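Local coordinates for adhesion G-protein coupled receptor G6 (Danio rerio, PDB 6V55) that probably acts as an adhesion G-protein coupled receptor in myelination, with a large glycosylated extracellular region that binds calcium, at residues N516-A521 and A558-T563; T542-L547 and L584-E589; L175-T180 and K209-T214; L186-S191 and G220-Y225. One frame throughout, in Å; residues are numbered along the deposited sequence.

Contact 1 (N516-A521 and A558-T563)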
loop_
_atom_site.group_PDB
_atom_site.type_symbol
_atom_site.label_atom_id
_atom_site.label_comp_id
_atom_site.label_asym_id
_atom_site.label_seq_id
_atom_site.Cartn_x
_atom_site.Cartn_y
_atom_site.Cartn_z
ATOM N N ASN A 516 -5.211 -0.649 -34.205
ATOM C CA ASN A 516 -5.321 -1.023 -32.804
ATOM C C ASN A 516 -4.793 -2.427 -32.495
ATOM O O ASN A 516 -4.895 -2.845 -31.337
ATOM C CB ASN A 516 -6.769 -0.842 -32.321
ATOM C CG ASN A 516 -7.669 -2.013 -32.640
ATOM O OD1 ASN A 516 -7.622 -2.565 -33.729
ATOM N ND2 ASN A 516 -8.538 -2.366 -31.696
ATOM N N ALA A 517 -4.207 -3.142 -33.487
ATOM C CA ALA A 517 -3.766 -4.530 -33.291
ATOM C C ALA A 517 -2.622 -4.638 -32.290
ATOM O O ALA A 517 -2.589 -5.576 -31.478
ATOM C CB ALA A 517 -3.317 -5.157 -34.606
ATOM N N MET A 518 -1.679 -3.690 -32.338
ATOM C CA MET A 518 -0.586 -3.666 -31.373
ATOM C C MET A 518 -1.083 -3.385 -29.962
ATOM O O MET A 518 -0.551 -3.948 -29.002
ATOM C CB MET A 518 0.450 -2.623 -31.793
ATOM C CG MET A 518 1.867 -2.879 -31.278
ATOM S SD MET A 518 2.296 -4.626 -31.304
ATOM C CE MET A 518 3.666 -4.738 -30.197
ATOM N N ASP A 519 -2.135 -2.567 -29.825
ATOM C CA ASP A 519 -2.657 -2.231 -28.505
ATOM C C ASP A 519 -3.447 -3.389 -27.902
ATOM O O ASP A 519 -3.298 -3.675 -26.706
ATOM C CB ASP A 519 -3.522 -0.976 -28.589
ATOM C CG ASP A 519 -3.735 -0.315 -27.231
ATOM O OD1 ASP A 519 -2.762 0.298 -26.709
ATOM O OD2 ASP A 519 -4.877 -0.418 -26.694
ATOM N N VAL A 520 -4.280 -4.051 -28.724
ATOM C CA VAL A 520 -5.070 -5.211 -28.301
ATOM C C VAL A 520 -4.159 -6.360 -27.867
ATOM O O VAL A 520 -4.357 -6.957 -26.799
ATOM C CB VAL A 520 -6.002 -5.649 -29.444
ATOM C CG1 VAL A 520 -6.620 -7.018 -29.186
ATOM C CG2 VAL A 520 -7.064 -4.661 -29.652
ATOM N N ALA A 521 -3.119 -6.651 -28.671
ATOM C CA ALA A 521 -2.236 -7.780 -28.403
ATOM C C ALA A 521 -1.422 -7.577 -27.135
ATOM O O ALA A 521 -1.219 -8.536 -26.387
ATOM C CB ALA A 521 -1.308 -8.008 -29.586
ATOM N N ALA A 558 4.409 -9.860 -33.803
ATOM C CA ALA A 558 4.438 -11.302 -33.618
ATOM C C ALA A 558 5.072 -11.703 -32.288
ATOM O O ALA A 558 4.783 -12.791 -31.772
ATOM C CB ALA A 558 5.176 -11.962 -34.761
ATOM N N SER A 559 5.918 -10.850 -31.714
ATOM C CA SER A 559 6.500 -11.192 -30.424
ATOM C C SER A 559 5.464 -11.083 -29.320
ATOM O O SER A 559 5.503 -11.856 -28.365
ATOM C CB SER A 559 7.716 -10.330 -30.130
ATOM O OG SER A 559 7.377 -9.264 -29.263
ATOM N N THR A 560 4.488 -10.193 -29.470
ATOM C CA THR A 560 3.414 -10.145 -28.490
ATOM C C THR A 560 2.464 -11.321 -28.658
ATOM O O THR A 560 2.006 -11.904 -27.661
ATOM C CB THR A 560 2.668 -8.821 -28.602
ATOM O OG1 THR A 560 3.608 -7.773 -28.860
ATOM C CG2 THR A 560 1.990 -8.520 -27.328
ATOM N N VAL A 561 2.198 -11.712 -29.909
ATOM C CA VAL A 561 1.241 -12.781 -30.160
ATOM C C VAL A 561 1.820 -14.129 -29.735
ATOM O O VAL A 561 1.093 -14.952 -29.170
ATOM C CB VAL A 561 0.797 -12.719 -31.643
ATOM C CG1 VAL A 561 -0.007 -13.936 -32.094
ATOM C CG2 VAL A 561 -0.021 -11.478 -31.865
ATOM N N VAL A 562 3.148 -14.304 -29.831
ATOM C CA VAL A 562 3.770 -15.578 -29.455
ATOM C C VAL A 562 3.775 -15.734 -27.935
ATOM O O VAL A 562 3.694 -16.861 -27.406
ATOM C CB VAL A 562 5.157 -15.689 -30.154
ATOM C CG1 VAL A 562 6.187 -16.549 -29.431
ATOM C CG2 VAL A 562 4.955 -16.273 -31.547
ATOM N N THR A 563 3.693 -14.612 -27.214
ATOM C CA THR A 563 3.676 -14.780 -25.783
ATOM C C THR A 563 2.278 -14.795 -25.201
ATOM O O THR A 563 2.139 -15.160 -24.027
ATOM C CB THR A 563 4.539 -13.711 -25.130
ATOM O OG1 THR A 563 3.961 -12.418 -25.333
ATOM C CG2 THR A 563 5.910 -13.730 -25.771
#
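Thr560 meets both Ala521 and Met518 where two helices run side by side, their local axes 9.7 Å apart and inclined at 27°. CB of Thr560 lies 4.2 Å from CB of Ala521. Its chi1, measured to OG1, is -39°, which leaves CG2 anti to the backbone N and turns this methyl onto the first turn of helix 517-527, at Ala521. There CG2 sits 3.3 Å from the carbonyl O of Ala521 and 4.0 Å from its CB. The other branch, OG1, faces the methyl of Met518, with CE 3.3 Å away. The Met518 chain bends at chi2 and comes obliquely across the threonine. OG1 bonds to Thr556 O, one turn earlier in its own helix, so its polarity is met there. One residue further on, CG2 of Val561 touches CB of Ala521 at 4.3 Å. Val561 also packs on Leu590 of helix 573-593. Met518 and Ala521 both rest on Leu557 as well. The helices are consistent with the helical part of a GAIN domain, the fold that carries the GPS motif. No hydrogen bond or salt bridge joins the two segments, so they meet here by van der Waals contact, with the threonine hydroxyl served by its own helix.

Contact 2 (T542-L547 and L584-E589)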
loop_
_atom_site.group_PDB
_atom_site.type_symbol
_atom_site.label_atom_id
_atom_site.label_comp_id
_atom_site.label_asym_id
_atom_site.label_seq_id
_atom_site.Cartn_x
_atom_site.Cartn_y
_atom_site.Cartn_z
ATOM N N THR A 542 -9.599 -16.564 -29.329
ATOM C CA THR A 542 -10.416 -16.173 -30.482
ATOM C C THR A 542 -10.054 -14.776 -30.992
ATOM O O THR A 542 -9.861 -14.593 -32.205
ATOM C CB THR A 542 -11.899 -16.282 -30.136
ATOM O OG1 THR A 542 -12.216 -17.671 -29.936
ATOM C CG2 THR A 542 -12.774 -15.743 -31.257
ATOM N N LYS A 543 -9.865 -13.809 -30.073
ATOM C CA LYS A 543 -9.440 -12.456 -30.447
ATOM C C LYS A 543 -8.039 -12.419 -31.075
ATOM O O LYS A 543 -7.818 -11.646 -32.019
ATOM C CB LYS A 543 -9.491 -11.535 -29.228
ATOM C CG LYS A 543 -9.336 -10.060 -29.575
ATOM C CD LYS A 543 -10.365 -9.617 -30.611
ATOM C CE LYS A 543 -11.746 -9.492 -29.953
ATOM N NZ LYS A 543 -12.874 -9.261 -30.906
ATOM N N VAL A 544 -7.110 -13.269 -30.603
ATOM C CA VAL A 544 -5.791 -13.407 -31.225
ATOM C C VAL A 544 -5.917 -13.943 -32.650
ATOM O O VAL A 544 -5.217 -13.477 -33.557
ATOM C CB VAL A 544 -4.889 -14.298 -30.342
ATOM C CG1 VAL A 544 -3.658 -14.835 -31.071
ATOM C CG2 VAL A 544 -4.439 -13.521 -29.164
ATOM N N MET A 545 -6.884 -14.837 -32.894
ATOM C CA MET A 545 -7.128 -15.317 -34.255
ATOM C C MET A 545 -7.698 -14.224 -35.157
ATOM O O MET A 545 -7.320 -14.131 -36.332
ATOM C CB MET A 545 -8.069 -16.517 -34.233
ATOM C CG MET A 545 -8.376 -17.120 -35.611
ATOM S SD MET A 545 -6.889 -17.628 -36.518
ATOM C CE MET A 545 -7.023 -19.325 -36.050
ATOM N N GLU A 546 -8.578 -13.369 -34.620
ATOM C CA GLU A 546 -9.087 -12.247 -35.402
ATOM C C GLU A 546 -7.981 -11.245 -35.697
ATOM O O GLU A 546 -7.875 -10.730 -36.822
ATOM C CB GLU A 546 -10.230 -11.564 -34.656
ATOM C CG GLU A 546 -11.410 -12.467 -34.320
ATOM C CD GLU A 546 -12.442 -11.768 -33.425
ATOM O OE1 GLU A 546 -13.402 -12.442 -32.969
ATOM O OE2 GLU A 546 -12.290 -10.542 -33.177
ATOM N N LEU A 547 -7.113 -11.033 -34.708
ATOM C CA LEU A 547 -5.989 -10.128 -34.832
ATOM C C LEU A 547 -4.993 -10.614 -35.868
ATOM O O LEU A 547 -4.499 -9.815 -36.661
ATOM C CB LEU A 547 -5.307 -9.993 -33.477
ATOM C CG LEU A 547 -4.215 -8.953 -33.307
ATOM C CD1 LEU A 547 -4.451 -8.269 -32.003
ATOM C CD2 LEU A 547 -2.836 -9.561 -33.324
ATOM N N LEU A 584 -3.370 -23.075 -32.196
ATOM C CA LEU A 584 -2.452 -23.712 -33.129
ATOM C C LEU A 584 -2.596 -23.132 -34.522
ATOM O O LEU A 584 -1.588 -22.834 -35.171
ATOM C CB LEU A 584 -2.700 -25.210 -33.174
ATOM C CG LEU A 584 -2.051 -25.945 -32.009
ATOM C CD1 LEU A 584 -2.408 -27.444 -32.119
ATOM C CD2 LEU A 584 -0.543 -25.689 -31.938
ATOM N N LYS A 585 -3.839 -22.893 -34.959
ATOM C CA LYS A 585 -4.067 -22.360 -36.295
ATOM C C LYS A 585 -3.669 -20.890 -36.389
ATOM O O LYS A 585 -3.179 -20.465 -37.442
ATOM C CB LYS A 585 -5.529 -22.591 -36.710
ATOM C CG LYS A 585 -5.853 -24.018 -37.151
ATOM C CD LYS A 585 -7.350 -24.255 -37.232
ATOM C CE LYS A 585 -7.701 -25.370 -38.215
ATOM N NZ LYS A 585 -9.170 -25.441 -38.503
ATOM N N ALA A 586 -3.776 -20.125 -35.286
ATOM C CA ALA A 586 -3.357 -18.716 -35.300
ATOM C C ALA A 586 -1.844 -18.541 -35.305
ATOM O O ALA A 586 -1.342 -17.595 -35.929
ATOM C CB ALA A 586 -3.916 -17.966 -34.095
ATOM N N VAL A 587 -1.113 -19.400 -34.585
ATOM C CA VAL A 587 0.348 -19.409 -34.658
ATOM C C VAL A 587 0.817 -19.805 -36.060
ATOM O O VAL A 587 1.781 -19.230 -36.588
ATOM C CB VAL A 587 0.902 -20.341 -33.563
ATOM C CG1 VAL A 587 2.358 -20.655 -33.743
ATOM C CG2 VAL A 587 0.764 -19.676 -32.270
ATOM N N ASP A 588 0.100 -20.737 -36.705
ATOM C CA ASP A 588 0.475 -21.232 -38.031
ATOM C C ASP A 588 0.348 -20.147 -39.090
ATOM O O ASP A 588 1.222 -20.003 -39.956
ATOM C CB ASP A 588 -0.401 -22.428 -38.428
ATOM C CG ASP A 588 -0.049 -23.725 -37.682
ATOM O OD1 ASP A 588 -0.824 -24.702 -37.853
ATOM O OD2 ASP A 588 0.956 -23.760 -36.915
ATOM N N GLU A 589 -0.700 -19.343 -39.003
ATOM C CA GLU A 589 -0.904 -18.292 -39.985
ATOM C C GLU A 589 -0.077 -17.060 -39.695
ATOM O O GLU A 589 0.210 -16.314 -40.635
ATOM C CB GLU A 589 -2.373 -17.900 -40.053
ATOM C CG GLU A 589 -2.791 -17.451 -41.435
ATOM C CD GLU A 589 -3.834 -16.393 -41.357
ATOM O OE1 GLU A 589 -4.378 -16.220 -40.239
ATOM O OE2 GLU A 589 -4.118 -15.762 -42.402
#
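Met545 lays its thioether along Ala586 and carries most of this helix-to-helix contact. Its CG is anti to the backbone N, and the chain then bends twice, at chi2 (57°) and chi3 (98°). The double bend brings SD to 3.9 Å from CB of Ala586. It also folds the methyl in against the opposite helix, with CE 3.4 Å from the backbone N of Ala586. CE further touches CB of Lys585 at 3.7 Å. Lys585 takes part through this first carbon. Its chain is extended beyond CG and leads away from the methionine. CG1 of Val544 reaches the same CB of Ala586, at 4.4 Å. The alanine allows a close approach: CA of Met545 and CA of Ala586 are 5.2 Å apart. Within 542-547, Lys543 bends at chi2 and chi3, and its NZ meets OE2 of Glu546 at 2.7 Å, on the syn side but tilted out of the carboxylate plane. The same amine bonds to the carbonyls of Ile510 and Thr508. The local axes of helices 534-550 and 573-593 run at 23° to each other. Val544 reaches Val561 and Ile564 of helix 555-568, and Val587 reaches Ile565 there. Helix 573-593 also lies on strand 671-677, with Leu584 on Phe677 and Val587 on Met675.

Contact 3 (L175-T180 and K209-T214)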
loop_
_atom_site.group_PDB
_atom_site.type_symbol
_atom_site.label_atom_id
_atom_site.label_comp_id
_atom_site.label_asym_id
_atom_site.label_seq_id
_atom_site.Cartn_x
_atom_site.Cartn_y
_atom_site.Cartn_z
ATOM N N LEU A 175 21.544 23.664 44.924
ATOM C CA LEU A 175 20.722 24.619 44.197
ATOM C C LEU A 175 19.297 24.107 44.270
ATOM O O LEU A 175 19.068 22.914 44.053
ATOM C CB LEU A 175 21.157 24.787 42.737
ATOM C CG LEU A 175 20.291 25.785 41.950
ATOM C CD1 LEU A 175 20.488 27.194 42.486
ATOM C CD2 LEU A 175 20.511 25.721 40.453
ATOM N N ALA A 176 18.354 24.987 44.600
ATOM C CA ALA A 176 16.946 24.629 44.668
ATOM C C ALA A 176 16.085 25.868 44.464
ATOM O O ALA A 176 16.393 26.938 44.996
ATOM C CB ALA A 176 16.605 23.982 46.012
ATOM N N PHE A 177 15.001 25.719 43.707
ATOM C CA PHE A 177 13.988 26.765 43.593
ATOM C C PHE A 177 12.735 26.270 44.289
ATOM O O PHE A 177 12.081 25.340 43.817
ATOM C CB PHE A 177 13.688 27.117 42.144
ATOM C CG PHE A 177 12.729 28.264 41.981
ATOM C CD1 PHE A 177 12.851 29.410 42.767
ATOM C CD2 PHE A 177 11.721 28.206 41.029
ATOM C CE1 PHE A 177 11.982 30.477 42.608
ATOM C CE2 PHE A 177 10.845 29.275 40.860
ATOM C CZ PHE A 177 10.977 30.408 41.653
ATOM N N GLU A 178 12.398 26.895 45.406
ATOM C CA GLU A 178 11.292 26.417 46.212
ATOM C C GLU A 178 10.599 27.614 46.832
ATOM O O GLU A 178 11.243 28.604 47.181
ATOM C CB GLU A 178 11.785 25.451 47.288
ATOM C CG GLU A 178 13.034 25.947 47.952
ATOM C CD GLU A 178 13.458 25.081 49.098
ATOM O OE1 GLU A 178 13.219 23.857 49.034
ATOM O OE2 GLU A 178 14.038 25.625 50.062
ATOM N N LYS A 179 9.278 27.523 46.951
ATOM C CA LYS A 179 8.488 28.549 47.624
ATOM C C LYS A 179 8.377 28.170 49.103
ATOM O O LYS A 179 8.032 27.031 49.436
ATOM C CB LYS A 179 7.115 28.713 46.966
ATOM C CG LYS A 179 7.035 29.802 45.867
ATOM C CD LYS A 179 7.877 29.526 44.623
ATOM N N THR A 180 8.703 29.124 49.982
ATOM C CA THR A 180 9.143 28.842 51.349
ATOM C C THR A 180 8.224 29.420 52.426
ATOM O O THR A 180 7.042 29.674 52.169
ATOM C CB THR A 180 10.541 29.423 51.555
ATOM O OG1 THR A 180 10.480 30.836 51.326
ATOM C CG2 THR A 180 11.552 28.808 50.582
ATOM N N LYS A 209 2.893 29.029 32.318
ATOM C CA LYS A 209 3.520 30.279 31.969
ATOM C C LYS A 209 5.025 30.074 32.079
ATOM O O LYS A 209 5.488 29.351 32.982
ATOM C CB LYS A 209 3.060 31.437 32.866
ATOM C CG LYS A 209 2.195 32.475 32.148
ATOM C CD LYS A 209 1.994 33.717 33.012
ATOM C CE LYS A 209 1.203 33.392 34.280
ATOM N NZ LYS A 209 0.898 34.612 35.099
ATOM N N PRO A 210 5.800 30.638 31.148
ATOM C CA PRO A 210 7.259 30.523 31.225
ATOM C C PRO A 210 7.868 31.420 32.297
ATOM O O PRO A 210 7.344 32.484 32.639
ATOM C CB PRO A 210 7.719 30.941 29.817
ATOM C CG PRO A 210 6.629 31.827 29.300
ATOM C CD PRO A 210 5.361 31.294 29.897
ATOM N N LEU A 211 8.999 30.954 32.831
ATOM C CA LEU A 211 9.712 31.592 33.932
ATOM C C LEU A 211 11.194 31.264 33.807
ATOM O O LEU A 211 11.561 30.086 33.766
ATOM C CB LEU A 211 9.187 31.109 35.293
ATOM C CG LEU A 211 10.059 31.532 36.487
ATOM C CD1 LEU A 211 10.089 33.060 36.630
ATOM C CD2 LEU A 211 9.607 30.875 37.794
ATOM N N CYS A 212 12.034 32.301 33.786
ATOM C CA CYS A 212 13.481 32.157 33.693
ATOM C C CYS A 212 14.140 32.710 34.943
ATOM O O CYS A 212 13.745 33.764 35.447
ATOM C CB CYS A 212 14.051 32.889 32.490
ATOM S SG CYS A 212 13.001 32.779 31.052
ATOM N N LEU A 213 15.140 31.991 35.443
ATOM C CA LEU A 213 15.946 32.430 36.571
ATOM C C LEU A 213 17.399 32.455 36.127
ATOM O O LEU A 213 17.871 31.483 35.534
ATOM C CB LEU A 213 15.750 31.497 37.772
ATOM C CG LEU A 213 14.282 31.286 38.185
ATOM C CD1 LEU A 213 14.138 30.204 39.223
ATOM C CD2 LEU A 213 13.658 32.597 38.698
ATOM N N THR A 214 18.098 33.575 36.365
ATOM C CA THR A 214 19.533 33.665 36.096
ATOM C C THR A 214 20.281 33.990 37.384
ATOM O O THR A 214 19.701 34.477 38.358
ATOM C CB THR A 214 19.911 34.711 35.000
ATOM O OG1 THR A 214 19.923 36.046 35.542
ATOM C CG2 THR A 214 18.986 34.632 33.780
#
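Leu213 and Leu211 meet the ring of Phe177 between the two sheets of a beta-sandwich, the concanavalin-like jelly roll of the pentraxin family. CD1 of Leu213 stands over the centre of one ring face, 3.5 Å above the plane. The approach is only 10° off the ring normal, a clear CH-pi contact. Leu211 comes in obliquely instead, with CD2 3.7 Å from CE2 of Phe177. The phenylalanine reaches this far because its CG is anti to the backbone N (chi1 -176°), which sends the ring into the interior. The strands themselves stay apart: CA of Phe177 and CA of Leu213 are 9.2 Å from each other, so the gap is spanned by side chains. In the next shell, Phe150, Phe164 and Val195 pack on Phe177, while Leu199, Val224 and Phe226 pack on Leu211. The backbone of Phe177 is bonded to Ile163 and Phe164 of strand 161-167, which fixes the base of the ring in its sheet. Strand 209-216 lies in the facing sheet, between strands 145-154 and 221-226. From there Leu213 makes its closest approach to the ring, with CD1 3.6 Å from CD2 of Phe177.

Contact 4 (L186-S191 and G220-Y225)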
loop_
_atom_site.group_PDB
_atom_site.type_symbol
_atom_site.label_atom_id
_atom_site.label_comp_id
_atom_site.label_asym_id
_atom_site.label_seq_id
_atom_site.Cartn_x
_atom_site.Cartn_y
_atom_site.Cartn_z
ATOM N N LEU A 186 15.273 31.365 45.712
ATOM C CA LEU A 186 16.329 30.547 45.127
ATOM C C LEU A 186 17.295 30.181 46.242
ATOM O O LEU A 186 17.897 31.063 46.862
ATOM C CB LEU A 186 17.069 31.299 44.022
ATOM C CG LEU A 186 16.759 30.965 42.570
ATOM C CD1 LEU A 186 17.678 31.761 41.666
ATOM C CD2 LEU A 186 16.865 29.464 42.295
ATOM N N PHE A 187 17.430 28.899 46.514
ATOM C CA PHE A 187 18.392 28.432 47.496
ATOM C C PHE A 187 19.684 28.131 46.747
ATOM O O PHE A 187 19.710 27.207 45.932
ATOM C CB PHE A 187 17.843 27.195 48.192
ATOM C CG PHE A 187 18.794 26.563 49.131
ATOM C CD1 PHE A 187 18.986 27.107 50.398
ATOM C CD2 PHE A 187 19.489 25.409 48.763
ATOM C CE1 PHE A 187 19.880 26.522 51.283
ATOM C CE2 PHE A 187 20.389 24.819 49.624
ATOM C CZ PHE A 187 20.588 25.368 50.891
ATOM N N ILE A 188 20.758 28.896 46.994
ATOM C CA ILE A 188 22.032 28.665 46.302
ATOM C C ILE A 188 23.126 28.352 47.318
ATOM O O ILE A 188 23.430 29.175 48.191
ATOM C CB ILE A 188 22.456 29.845 45.414
ATOM C CG1 ILE A 188 21.325 30.287 44.493
ATOM C CG2 ILE A 188 23.611 29.412 44.541
ATOM C CD1 ILE A 188 21.674 31.455 43.599
ATOM N N GLY A 189 23.760 27.188 47.154
ATOM C CA GLY A 189 24.795 26.714 48.056
ATOM C C GLY A 189 24.263 26.433 49.449
ATOM O O GLY A 189 23.793 25.326 49.753
ATOM N N ALA A 190 24.351 27.447 50.308
ATOM C CA ALA A 190 23.740 27.414 51.624
ATOM C C ALA A 190 22.942 28.669 51.914
ATOM O O ALA A 190 22.447 28.820 53.035
ATOM C CB ALA A 190 24.803 27.234 52.720
ATOM N N SER A 191 22.806 29.571 50.950
ATOM C CA SER A 191 22.161 30.857 51.159
ATOM C C SER A 191 20.774 30.859 50.534
ATOM O O SER A 191 20.401 29.962 49.778
ATOM C CB SER A 191 23.011 31.985 50.565
ATOM O OG SER A 191 23.241 31.758 49.179
ATOM N N GLY A 220 26.589 38.353 42.200
ATOM C CA GLY A 220 25.451 37.960 43.004
ATOM C C GLY A 220 24.121 38.306 42.390
ATOM O O GLY A 220 23.101 38.226 43.074
ATOM N N LEU A 221 24.098 38.662 41.110
ATOM C CA LEU A 221 22.904 39.179 40.459
ATOM C C LEU A 221 21.958 38.034 40.110
ATOM O O LEU A 221 22.237 37.245 39.200
ATOM C CB LEU A 221 23.289 39.961 39.206
ATOM C CG LEU A 221 22.132 40.715 38.531
ATOM C CD1 LEU A 221 21.803 41.982 39.289
ATOM C CD2 LEU A 221 22.448 41.035 37.076
ATOM N N ILE A 222 20.844 37.939 40.832
ATOM C CA ILE A 222 19.716 37.131 40.387
ATOM C C ILE A 222 18.945 37.911 39.326
ATOM O O ILE A 222 18.688 39.107 39.478
ATOM C CB ILE A 222 18.799 36.760 41.566
ATOM C CG1 ILE A 222 19.612 36.428 42.826
ATOM C CG2 ILE A 222 17.828 35.632 41.170
ATOM C CD1 ILE A 222 20.208 35.056 42.847
ATOM N N GLY A 223 18.589 37.239 38.241
ATOM C CA GLY A 223 17.690 37.799 37.247
ATOM C C GLY A 223 16.420 36.938 37.204
ATOM O O GLY A 223 16.490 35.741 37.445
ATOM N N VAL A 224 15.289 37.592 36.970
ATOM C CA VAL A 224 13.998 36.913 36.839
ATOM C C VAL A 224 13.346 37.413 35.554
ATOM O O VAL A 224 13.243 38.628 35.341
ATOM C CB VAL A 224 13.079 37.169 38.050
ATOM C CG1 VAL A 224 11.707 36.560 37.830
ATOM C CG2 VAL A 224 13.668 36.579 39.310
ATOM N N TYR A 225 12.929 36.487 34.693
ATOM C CA TYR A 225 12.093 36.804 33.543
ATOM C C TYR A 225 10.725 36.150 33.740
ATOM O O TYR A 225 10.627 34.921 33.837
ATOM C CB TYR A 225 12.768 36.342 32.253
ATOM C CG TYR A 225 12.271 37.008 30.997
ATOM C CD1 TYR A 225 11.107 36.554 30.362
ATOM C CD2 TYR A 225 12.970 38.078 30.431
ATOM C CE1 TYR A 225 10.641 37.153 29.208
ATOM C CE2 TYR A 225 12.520 38.686 29.265
ATOM C CZ TYR A 225 11.351 38.216 28.660
ATOM O OH TYR A 225 10.877 38.802 27.508
#
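Leu186 and Ile188 face Ile222 across the same concanavalin-like beta-sandwich, and rings stand round these aliphatic branches. Phe177 packs beside Leu186. Trp215, in strand 209-216, is touched by both Ile188 and Ile222. Phe187, between the two residues that face Ile222, packs edge-to-face with Tyr192 instead. Ile222 is the shared partner of the contact and uses two branches. CG2, anti to the backbone N, lies 3.9 Å from CD1 of Leu186, and the two side chains lie alongside, pointing opposite ways. The longer branch ends in CD1, which meets CD1 of Ile188 tip to tip at 4.0 Å. CA of Leu186 and CA of Ile222 are 8.8 Å apart, so these are contacts between facing sheets. A disulfide lies close by: Leu186 is backbone-bonded to Cys193, Gly220 to Cys235, and the two cysteines are joined. Strand 185-188 turns back through Gly189 and Ala190, with Gly189 at a positive phi of 65°. N of Ile188 bonds to O of Ser191 at 3.0 Å. The carbonyl O of Ile188 accepts twice, from N of Ser191 at 2.9 Å and, in the carbonyl plane, from OG of the same serine at 2.8 Å.

In the fold
The four contacts form two pairs on opposite sides of the centre of an extended chain. Contacts 3 and 4 come first, their segments alternating within the pentraxin-like domain. Their centres are about 9 Å apart. They share both sheets of the sandwich: strands 173-180 and 185-188 are neighbours in one, strands 209-216 and 221-226 in the other. Contacts 1 and 2 follow, again alternating, with centres about 11 Å apart in four successive helices. Leu547 joins them by packing on Val520 and Val561. Centres in one pair lie about 80 to 96 Å from those in the other, and the pairs do not touch. Each pair therefore belongs to a separate module of the multidomain extracellular region.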